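Putative poly(3-hydroxybutyrate) depolymerase LpqC (Bordetella parapertussis 12822, PDB 3D0K) is a putative poly(3-hydroxybutyrate) depolymerase, probably a serine hydrolase of the alpha/beta-hydrolase fold that cleaves ester bonds. Local coordinates at residues L19-Y29 with F40-Y48; N11-G20 with A129-A137. One frame throughout, in Å; residues are numbered along the deposited sequence. Where two conformers were deposited one is given.

Contact 1 of 2, residues L19-Y29 with F40-Y48. With SO4 (sulfate ion), chain H.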
loop_
_atom_site.group_PDB
_atom_site.type_symbol
_atom_site.label_atom_id
_atom_site.label_comp_id
_atom_site.label_asym_id
_atom_site.label_seq_id
_atom_site.Cartn_x
_atom_site.Cartn_y
_atom_site.Cartn_z
ATOM N N LEU A 19 -9.856 11.484 16.054
ATOM C CA LEU A 19 -10.024 11.746 14.632
ATOM C C LEU A 19 -11.320 12.542 14.374
ATOM O O LEU A 19 -11.725 12.742 13.212
ATOM C CB LEU A 19 -10.008 10.402 13.895
ATOM C CG LEU A 19 -9.431 10.287 12.503
ATOM C CD1 LEU A 19 -8.126 11.080 12.401
ATOM C CD2 LEU A 19 -9.229 8.816 12.117
ATOM N N GLY A 20 -11.950 12.994 15.454
ATOM C CA GLY A 20 -13.219 13.716 15.366
ATOM C C GLY A 20 -13.051 15.123 14.817
ATOM O O GLY A 20 -13.972 15.667 14.197
ATOM N N HIS A 21 -11.878 15.711 15.053
ATOM C CA HIS A 21 -11.616 17.100 14.658
ATOM C C HIS A 21 -10.614 17.211 13.530
ATOM O O HIS A 21 -9.813 16.301 13.301
ATOM C CB HIS A 21 -11.163 17.966 15.848
ATOM C CG HIS A 21 -10.030 17.388 16.645
ATOM N ND1 HIS A 21 -9.859 17.654 17.989
ATOM C CD2 HIS A 21 -9.022 16.551 16.298
ATOM C CE1 HIS A 21 -8.791 17.014 18.430
ATOM N NE2 HIS A 21 -8.266 16.332 17.424
ATOM N N ALA A 22 -10.662 18.338 12.829
ATOM C CA ALA A 22 -9.734 18.586 11.714
ATOM C C ALA A 22 -8.304 18.777 12.168
ATOM O O ALA A 22 -8.062 19.186 13.301
ATOM C CB ALA A 22 -10.197 19.787 10.849
ATOM N N GLY A 23 -7.372 18.412 11.284
ATOM C CA GLY A 23 -5.935 18.700 11.438
ATOM C C GLY A 23 -5.088 17.433 11.372
ATOM O O GLY A 23 -5.598 16.360 11.016
ATOM N N ARG A 24 -3.804 17.557 11.704
ATOM C CA ARG A 24 -2.900 16.401 11.688
ATOM C C ARG A 24 -2.943 15.757 13.041
ATOM O O ARG A 24 -3.170 16.434 14.085
ATOM C CB ARG A 24 -1.465 16.847 11.422
ATOM C CG ARG A 24 -1.358 17.675 10.216
ATOM C CD ARG A 24 -0.047 17.509 9.622
ATOM N NE ARG A 24 0.953 18.293 10.300
ATOM C CZ ARG A 24 1.387 19.446 9.820
ATOM N NH1 ARG A 24 0.849 19.917 8.682
ATOM N NH2 ARG A 24 2.333 20.135 10.479
ATOM N N ASN A 25 -2.727 14.449 13.071
ATOM C CA ASN A 25 -2.589 13.769 14.354
ATOM C C ASN A 25 -1.635 12.602 14.235
ATOM O O ASN A 25 -1.338 12.133 13.114
ATOM C CB ASN A 25 -3.965 13.294 14.843
ATOM C CG ASN A 25 -4.065 13.251 16.366
ATOM O OD1 ASN A 25 -3.044 13.191 17.063
ATOM N ND2 ASN A 25 -5.295 13.239 16.887
ATOM N N ALA A 26 -1.115 12.154 15.372
ATOM C CA ALA A 26 -0.343 10.903 15.443
ATOM C C ALA A 26 -0.972 10.053 16.549
ATOM O O ALA A 26 -0.845 10.384 17.745
ATOM C CB ALA A 26 1.115 11.184 15.733
ATOM N N ILE A 27 -1.689 9.000 16.165
ATOM C CA ILE A 27 -2.549 8.248 17.087
ATOM C C ILE A 27 -1.845 6.919 17.396
ATOM O O ILE A 27 -1.722 6.088 16.493
ATOM C CB ILE A 27 -3.905 7.981 16.456
ATOM C CG1 ILE A 27 -4.559 9.300 15.968
ATOM C CG2 ILE A 27 -4.821 7.185 17.410
ATOM C CD1 ILE A 27 -5.841 9.094 15.162
ATOM N N PRO A 28 -1.357 6.726 18.650
ATOM C CA PRO A 28 -0.785 5.410 19.010
ATOM C C PRO A 28 -1.856 4.323 18.837
ATOM O O PRO A 28 -3.009 4.567 19.177
ATOM C CB PRO A 28 -0.385 5.584 20.482
ATOM C CG PRO A 28 -1.205 6.772 20.989
ATOM C CD PRO A 28 -1.340 7.676 19.786
ATOM N N TYR A 29 -1.515 3.157 18.270
ATOM C CA TYR A 29 -2.518 2.094 18.081
ATOM C C TYR A 29 -1.884 0.769 18.463
ATOM O O TYR A 29 -0.726 0.497 18.129
ATOM C CB TYR A 29 -3.057 2.066 16.630
ATOM C CG TYR A 29 -4.208 1.101 16.268
ATOM C CD1 TYR A 29 -5.552 1.550 16.142
ATOM C CD2 TYR A 29 -3.958 -0.225 15.996
ATOM C CE1 TYR A 29 -6.608 0.653 15.774
ATOM C CE2 TYR A 29 -4.983 -1.125 15.629
ATOM C CZ TYR A 29 -6.310 -0.692 15.522
ATOM O OH TYR A 29 -7.270 -1.653 15.128
ATOM N N PHE A 40 1.879 0.538 16.843
ATOM C CA PHE A 40 2.285 1.409 15.743
ATOM C C PHE A 40 1.481 2.698 15.832
ATOM O O PHE A 40 0.764 2.936 16.831
ATOM C CB PHE A 40 2.121 0.700 14.390
ATOM C CG PHE A 40 0.709 0.205 14.123
ATOM C CD1 PHE A 40 0.263 -0.998 14.683
ATOM C CD2 PHE A 40 -0.138 0.901 13.227
ATOM C CE1 PHE A 40 -0.986 -1.495 14.413
ATOM C CE2 PHE A 40 -1.403 0.406 12.944
ATOM C CZ PHE A 40 -1.830 -0.792 13.534
ATOM N N THR A 41 1.612 3.533 14.821
ATOM C CA THR A 41 1.060 4.877 14.880
ATOM C C THR A 41 0.217 5.130 13.637
ATOM O O THR A 41 0.607 4.746 12.547
ATOM C CB THR A 41 2.177 5.945 14.974
ATOM O OG1 THR A 41 3.036 5.620 16.077
ATOM C CG2 THR A 41 1.564 7.365 15.180
ATOM N N LEU A 42 -0.919 5.769 13.822
ATOM C CA LEU A 42 -1.693 6.270 12.688
ATOM C C LEU A 42 -1.362 7.748 12.577
ATOM O O LEU A 42 -1.729 8.548 13.457
ATOM C CB LEU A 42 -3.194 6.068 12.866
ATOM C CG LEU A 42 -3.701 4.706 13.364
ATOM C CD1 LEU A 42 -5.239 4.671 13.427
ATOM C CD2 LEU A 42 -3.177 3.689 12.325
ATOM N N ASN A 43 -0.599 8.097 11.554
ATOM C CA ASN A 43 -0.364 9.513 11.258
ATOM C C ASN A 43 -1.491 9.910 10.329
ATOM O O ASN A 43 -1.618 9.403 9.224
ATOM C CB ASN A 43 1.014 9.746 10.625
ATOM C CG ASN A 43 2.110 9.651 11.656
ATOM O OD1 ASN A 43 2.163 10.504 12.559
ATOM N ND2 ASN A 43 2.946 8.580 11.591
ATOM N N THR A 44 -2.360 10.779 10.829
ATOM C CA THR A 44 -3.618 11.047 10.154
ATOM C C THR A 44 -3.730 12.506 9.712
ATOM O O THR A 44 -3.055 13.408 10.266
ATOM C CB THR A 44 -4.809 10.711 11.077
ATOM O OG1 THR A 44 -4.779 11.570 12.251
ATOM C CG2 THR A 44 -4.747 9.255 11.469
ATOM N N TYR A 45 -4.607 12.739 8.737
ATOM C CA TYR A 45 -5.031 14.111 8.443
ATOM C C TYR A 45 -6.509 14.124 8.160
ATOM O O TYR A 45 -7.014 13.355 7.316
ATOM C CB TYR A 45 -4.275 14.705 7.264
ATOM C CG TYR A 45 -4.711 16.101 6.967
ATOM C CD1 TYR A 45 -4.323 17.156 7.801
ATOM C CD2 TYR A 45 -5.469 16.386 5.821
ATOM C CE1 TYR A 45 -4.741 18.490 7.522
ATOM C CE2 TYR A 45 -5.890 17.712 5.531
ATOM C CZ TYR A 45 -5.544 18.742 6.384
ATOM O OH TYR A 45 -5.949 20.031 6.072
ATOM N N ARG A 46 -7.201 15.025 8.837
ATOM C CA ARG A 46 -8.596 15.242 8.555
ATOM C C ARG A 46 -8.810 16.690 8.119
ATOM O O ARG A 46 -8.478 17.618 8.857
ATOM C CB ARG A 46 -9.452 14.947 9.805
ATOM C CG ARG A 46 -10.906 15.276 9.572
ATOM C CD ARG A 46 -11.731 14.864 10.773
ATOM N NE ARG A 46 -13.107 15.264 10.525
ATOM C CZ ARG A 46 -14.151 14.558 10.916
ATOM N NH1 ARG A 46 -15.360 14.974 10.604
ATOM N NH2 ARG A 46 -13.963 13.424 11.615
ATOM N N PRO A 47 -9.318 16.903 6.890
ATOM C CA PRO A 47 -9.541 18.293 6.413
ATOM C C PRO A 47 -10.767 18.918 7.059
ATOM O O PRO A 47 -11.681 18.202 7.488
ATOM C CB PRO A 47 -9.841 18.140 4.911
ATOM C CG PRO A 47 -10.309 16.752 4.764
ATOM C CD PRO A 47 -9.680 15.887 5.891
ATOM N N TYR A 48 -10.834 20.246 7.073
ATOM C CA TYR A 48 -12.116 20.869 7.400
ATOM C C TYR A 48 -13.131 20.442 6.344
ATOM O O TYR A 48 -12.800 20.298 5.182
ATOM C CB TYR A 48 -12.003 22.377 7.427
ATOM C CG TYR A 48 -11.154 22.829 8.572
ATOM C CD1 TYR A 48 -11.637 22.771 9.876
ATOM C CD2 TYR A 48 -9.898 23.367 8.353
ATOM C CE1 TYR A 48 -10.882 23.215 10.967
ATOM C CE2 TYR A 48 -9.119 23.815 9.441
ATOM C CZ TYR A 48 -9.631 23.732 10.731
ATOM O OH TYR A 48 -8.877 24.150 11.786
HETATM S S SO4 H . -13.659 20.544 12.852
HETATM O O1 SO4 H . -14.241 21.642 12.062
HETATM O O2 SO4 H . -13.441 19.418 11.940
HETATM O O3 SO4 H . -12.436 20.893 13.602
HETATM O O4 SO4 H . -14.638 20.161 13.878
HETATM O O HOH W 1 -6.208 13.772 12.000
HETATM O O HOH W 2 1.987 13.102 12.809
#
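Arg46 reaches from strand 40-46 across the loop 19-22, over Leu19 and Gly20, that leads into strand 23-29, its chain extended (CG anti to the backbone N, chi1 175°). Its CB and CG run past His21 O and Ala22 CA, CD lies 3.2 Å from Leu19 O with His21 O a little farther, and NE passes near Gly20 O and Leu19 O, bonded to neither. At the tip, NH2 donates to Leu19 O over 2.8 Å, in the carbonyl plane of Leu19 though 19° out of the guanidinium plane. Gly20 O sits over one guanidinium face, placed too poorly for a hydrogen bond to NH2; NH1 turns to Tyr50 O in a weak one. Beyond this site the strands form an antiparallel hairpin, with paired backbone bonds at Gly23 with Arg46, Asn25 with Thr44, Ile27 with Leu42 and Tyr29 with Phe40. Thr44 OG1 touches Leu19 CD1 and Asn25 CB, and a water donates to Gly23 O and shares a hydrogen bond of 2.6 Å with Thr44 OG1. The Tyr29 and Phe40 rings lie side by side, obliquely turned, Tyr29 CD2 3.3 Å from Phe40 CZ. Ala22 CB rests over the Tyr48 ring, 3.7 Å from its centroid, while Ala22 N binds a sulfate. The guanidinium thus meets backbone carbonyls, whose partial negative charge probably steadies its positive charge and ties the turn after helix 11-18 to the hairpin.

Contact 2 of 2, residues N11-G20 with A129-A137; sequences NADRIALELG and ANIRAAEIA
Two helices on one side of the central sheet of an alpha/beta hydrolase-like domain meet here: the N-terminal helix 11-18 and the last turn of helix 122-133, with the loop that follows. Their short axes come within 7.9 Å and diverge by 67°. Small residues permit this approach. Ala12 CB lies 3.7 Å from Ala133 CB, and Ala134 CB presses against the backbone of the first helix, 3.3 Å from Ala12 O and close to Ala16 N. Ile15, one turn on from Ala12, adds the larger side chain. With its CG1 beside the backbone N (chi1 -72°), the branch carries CD1 onto Asn130 CB at 3.7 Å, the two side chains crossing at about a right angle. The other branch, CG2, faces Ala134 CB at 3.9 Å and also touches Ile131 CG1 and Ile136 CG1.

Beyond the helix end, Ile136 packs between Ile15 and the turn at Leu19. Its CG1 lies near Ile15 O, CG2 packs on Leu19 CG and CD2, and CD1 comes over the turn, 3.7 Å from Leu19 O and near Gly20 CA. A Schellman motif at Glu135, where phi is positive, turns the chain so that Ile136 faces the N-terminal helix.

The polar link is a water that donates to Asn130 OD1 at 2.7 Å and accepts from Ala12 N at 3.0 Å, bridging the first turn of helix 11-18 to the amide. Asn130 ND2 lies alongside Asn11 CB and bonds to Tyr29 OH, so that the oxygen and nitrogen of this amide are engaged by different partners. The two helices, packed together on one face of the sheet and close at Ala12, Ala133 and Ala134, form part of one helical layer of the alpha-beta-alpha sandwich, consistent with an alpha/beta hydrolase.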
loop_
_atom_site.group_PDB
_atom_site.type_symbol
_atom_site.label_atom_id
_atom_site.label_comp_id
_atom_site.label_asym_id
_atom_site.label_seq_id
_atom_site.Cartn_x
_atom_site.Cartn_y
_atom_site.Cartn_z
ATOM N N ASN A 11 -10.132 0.580 20.912
ATOM C CA ASN A 11 -9.495 1.280 19.787
ATOM C C ASN A 11 -10.481 2.157 19.025
ATOM O O ASN A 11 -10.126 3.254 18.615
ATOM C CB ASN A 11 -8.829 0.307 18.812
ATOM C CG ASN A 11 -7.444 -0.124 19.280
ATOM O OD1 ASN A 11 -6.790 0.598 20.046
ATOM N ND2 ASN A 11 -7.001 -1.298 18.844
ATOM N N ALA A 12 -11.732 1.692 18.887
ATOM C CA ALA A 12 -12.756 2.514 18.209
ATOM C C ALA A 12 -13.031 3.785 19.034
ATOM O O ALA A 12 -13.111 4.877 18.464
ATOM C CB ALA A 12 -14.034 1.728 17.992
ATOM N N ASP A 13 -13.157 3.647 20.360
ATOM C CA ASP A 13 -13.379 4.821 21.248
ATOM C C ASP A 13 -12.243 5.815 21.121
ATOM O O ASP A 13 -12.480 6.988 20.960
ATOM C CB ASP A 13 -13.538 4.448 22.719
ATOM C CG ASP A 13 -14.702 3.512 22.969
ATOM O OD1 ASP A 13 -15.750 3.683 22.281
ATOM O OD2 ASP A 13 -14.571 2.608 23.857
ATOM N N ARG A 14 -11.014 5.316 21.181
ATOM C CA ARG A 14 -9.810 6.167 20.981
ATOM C C ARG A 14 -9.833 6.931 19.677
ATOM O O ARG A 14 -9.605 8.153 19.657
ATOM C CB ARG A 14 -8.516 5.361 21.130
ATOM C CG ARG A 14 -8.194 5.175 22.600
ATOM C CD ARG A 14 -6.847 4.491 22.852
ATOM N NE ARG A 14 -7.027 3.049 22.769
ATOM C CZ ARG A 14 -7.407 2.266 23.776
ATOM N NH1 ARG A 14 -7.644 2.762 24.994
ATOM N NH2 ARG A 14 -7.559 0.968 23.557
ATOM N N ILE A 15 -10.174 6.221 18.607
ATOM C CA ILE A 15 -10.199 6.812 17.275
ATOM C C ILE A 15 -11.292 7.882 17.217
ATOM O O ILE A 15 -11.121 8.896 16.570
ATOM C CB ILE A 15 -10.385 5.738 16.143
ATOM C CG1 ILE A 15 -9.100 4.917 15.979
ATOM C CG2 ILE A 15 -10.763 6.425 14.781
ATOM C CD1 ILE A 15 -9.235 3.730 15.063
ATOM N N ALA A 16 -12.426 7.624 17.862
ATOM C CA ALA A 16 -13.521 8.598 17.904
ATOM C C ALA A 16 -13.082 9.918 18.548
ATOM O O ALA A 16 -13.458 11.006 18.095
ATOM C CB ALA A 16 -14.753 7.991 18.642
ATOM N N LEU A 17 -12.235 9.822 19.568
ATOM C CA LEU A 17 -11.763 11.005 20.311
ATOM C C LEU A 17 -10.629 11.745 19.589
ATOM O O LEU A 17 -10.435 12.945 19.798
ATOM C CB LEU A 17 -11.250 10.560 21.675
ATOM C CG LEU A 17 -12.305 10.057 22.672
ATOM C CD1 LEU A 17 -11.657 9.421 23.921
ATOM C CD2 LEU A 17 -13.209 11.210 23.043
ATOM N N GLU A 18 -9.862 11.026 18.780
ATOM C CA GLU A 18 -8.649 11.592 18.164
ATOM C C GLU A 18 -8.873 12.062 16.738
ATOM O O GLU A 18 -8.146 12.936 16.253
ATOM C CB GLU A 18 -7.528 10.552 18.130
ATOM C CG GLU A 18 -6.960 10.146 19.530
ATOM C CD GLU A 18 -5.770 11.014 19.984
ATOM O OE1 GLU A 18 -5.785 12.248 19.708
ATOM O OE2 GLU A 18 -4.819 10.450 20.617
ATOM N N LEU A 19 -9.856 11.484 16.054
ATOM C CA LEU A 19 -10.024 11.746 14.632
ATOM C C LEU A 19 -11.320 12.542 14.374
ATOM O O LEU A 19 -11.725 12.742 13.212
ATOM C CB LEU A 19 -10.008 10.402 13.895
ATOM C CG LEU A 19 -9.431 10.287 12.503
ATOM C CD1 LEU A 19 -8.126 11.080 12.401
ATOM C CD2 LEU A 19 -9.229 8.816 12.117
ATOM N N GLY A 20 -11.950 12.994 15.454
ATOM C CA GLY A 20 -13.219 13.716 15.366
ATOM C C GLY A 20 -13.051 15.123 14.817
ATOM O O GLY A 20 -13.972 15.667 14.197
ATOM N N ALA A 129 -11.885 -1.076 10.314
ATOM C CA ALA A 129 -13.118 -1.516 11.021
ATOM C C ALA A 129 -13.326 -0.645 12.279
ATOM O O ALA A 129 -14.469 -0.344 12.687
ATOM C CB ALA A 129 -12.965 -2.973 11.417
ATOM N N ASN A 130 -12.216 -0.231 12.893
ATOM C CA ASN A 130 -12.267 0.645 14.014
ATOM C C ASN A 130 -12.656 2.090 13.724
ATOM O O ASN A 130 -13.368 2.716 14.552
ATOM C CB ASN A 130 -11.028 0.481 14.894
ATOM C CG ASN A 130 -11.174 -0.706 15.839
ATOM O OD1 ASN A 130 -12.219 -0.885 16.450
ATOM N ND2 ASN A 130 -10.146 -1.509 15.950
ATOM N N ILE A 131 -12.229 2.585 12.566
ATOM C CA ILE A 131 -12.642 3.912 12.052
ATOM C C ILE A 131 -14.145 3.892 11.827
ATOM O O ILE A 131 -14.865 4.827 12.191
ATOM C CB ILE A 131 -11.848 4.270 10.752
ATOM C CG1 ILE A 131 -10.370 4.500 11.106
ATOM C CG2 ILE A 131 -12.418 5.522 10.020
ATOM C CD1 ILE A 131 -9.466 4.837 9.900
ATOM N N ARG A 132 -14.620 2.796 11.239
ATOM C CA ARG A 132 -16.069 2.610 11.078
ATOM C C ARG A 132 -16.871 2.438 12.383
ATOM O O ARG A 132 -17.949 3.025 12.515
ATOM C CB ARG A 132 -16.299 1.422 10.142
ATOM C CG ARG A 132 -17.485 1.542 9.199
ATOM C CD ARG A 132 -17.371 0.412 8.172
ATOM N NE ARG A 132 -17.596 -0.911 8.760
ATOM C CZ ARG A 132 -18.554 -1.754 8.366
ATOM N NH1 ARG A 132 -19.387 -1.425 7.370
ATOM N NH2 ARG A 132 -18.684 -2.931 8.975
ATOM N N ALA A 133 -16.365 1.651 13.336
ATOM C CA ALA A 133 -17.025 1.517 14.634
ATOM C C ALA A 133 -16.987 2.841 15.377
ATOM O O ALA A 133 -17.904 3.128 16.116
ATOM C CB ALA A 133 -16.391 0.381 15.487
ATOM N N ALA A 134 -15.976 3.686 15.112
ATOM C CA ALA A 134 -15.879 5.008 15.761
ATOM C C ALA A 134 -16.882 5.979 15.156
ATOM O O ALA A 134 -17.096 7.068 15.696
ATOM C CB ALA A 134 -14.447 5.561 15.562
ATOM N N GLU A 135 -17.477 5.594 14.017
ATOM C CA GLU A 135 -18.442 6.417 13.242
ATOM C C GLU A 135 -17.727 7.644 12.669
ATOM O O GLU A 135 -18.353 8.693 12.453
ATOM C CB GLU A 135 -19.691 6.831 14.062
ATOM C CG GLU A 135 -20.656 5.678 14.427
ATOM C CD GLU A 135 -21.927 6.172 15.131
ATOM O OE1 GLU A 135 -21.867 6.631 16.313
ATOM O OE2 GLU A 135 -23.007 6.123 14.508
ATOM N N ILE A 136 -16.416 7.521 12.465
ATOM C CA ILE A 136 -15.629 8.608 11.883
ATOM C C ILE A 136 -15.854 8.613 10.359
ATOM O O ILE A 136 -15.967 9.676 9.724
ATOM C CB ILE A 136 -14.128 8.474 12.275
ATOM C CG1 ILE A 136 -13.926 8.788 13.773
ATOM C CG2 ILE A 136 -13.238 9.352 11.380
ATOM C CD1 ILE A 136 -14.317 10.224 14.206
ATOM N N ALA A 137 -15.912 7.425 9.769
ATOM C CA ALA A 137 -16.108 7.317 8.336
ATOM C C ALA A 137 -16.854 6.054 8.054
ATOM O O ALA A 137 -16.646 5.045 8.757
ATOM C CB ALA A 137 -14.732 7.302 7.606
HETATM O O HOH W 3 -12.645 -1.163 19.115
#

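From the N terminus the chain runs through helix 11-18, turns at Leu19 and Gly20, and enters strand 23-29; strand 40-46 returns antiparallel, so contact 1 closes a short hairpin loop. Contact 2 closes a far longer one, from helix 11-18 to helix 122-133, and the hairpin lies wholly within it. The contacts do not cross; they share Leu19 and Gly20, and their centres are about 10 Å apart. Asn25 ND2 reaches Glu18 O, and Ile27 CD1 packs on Glu18 CB. Together contacts 1 and 2 join the edge strand of the mixed sheet, its neighbour and two helices lying against that edge.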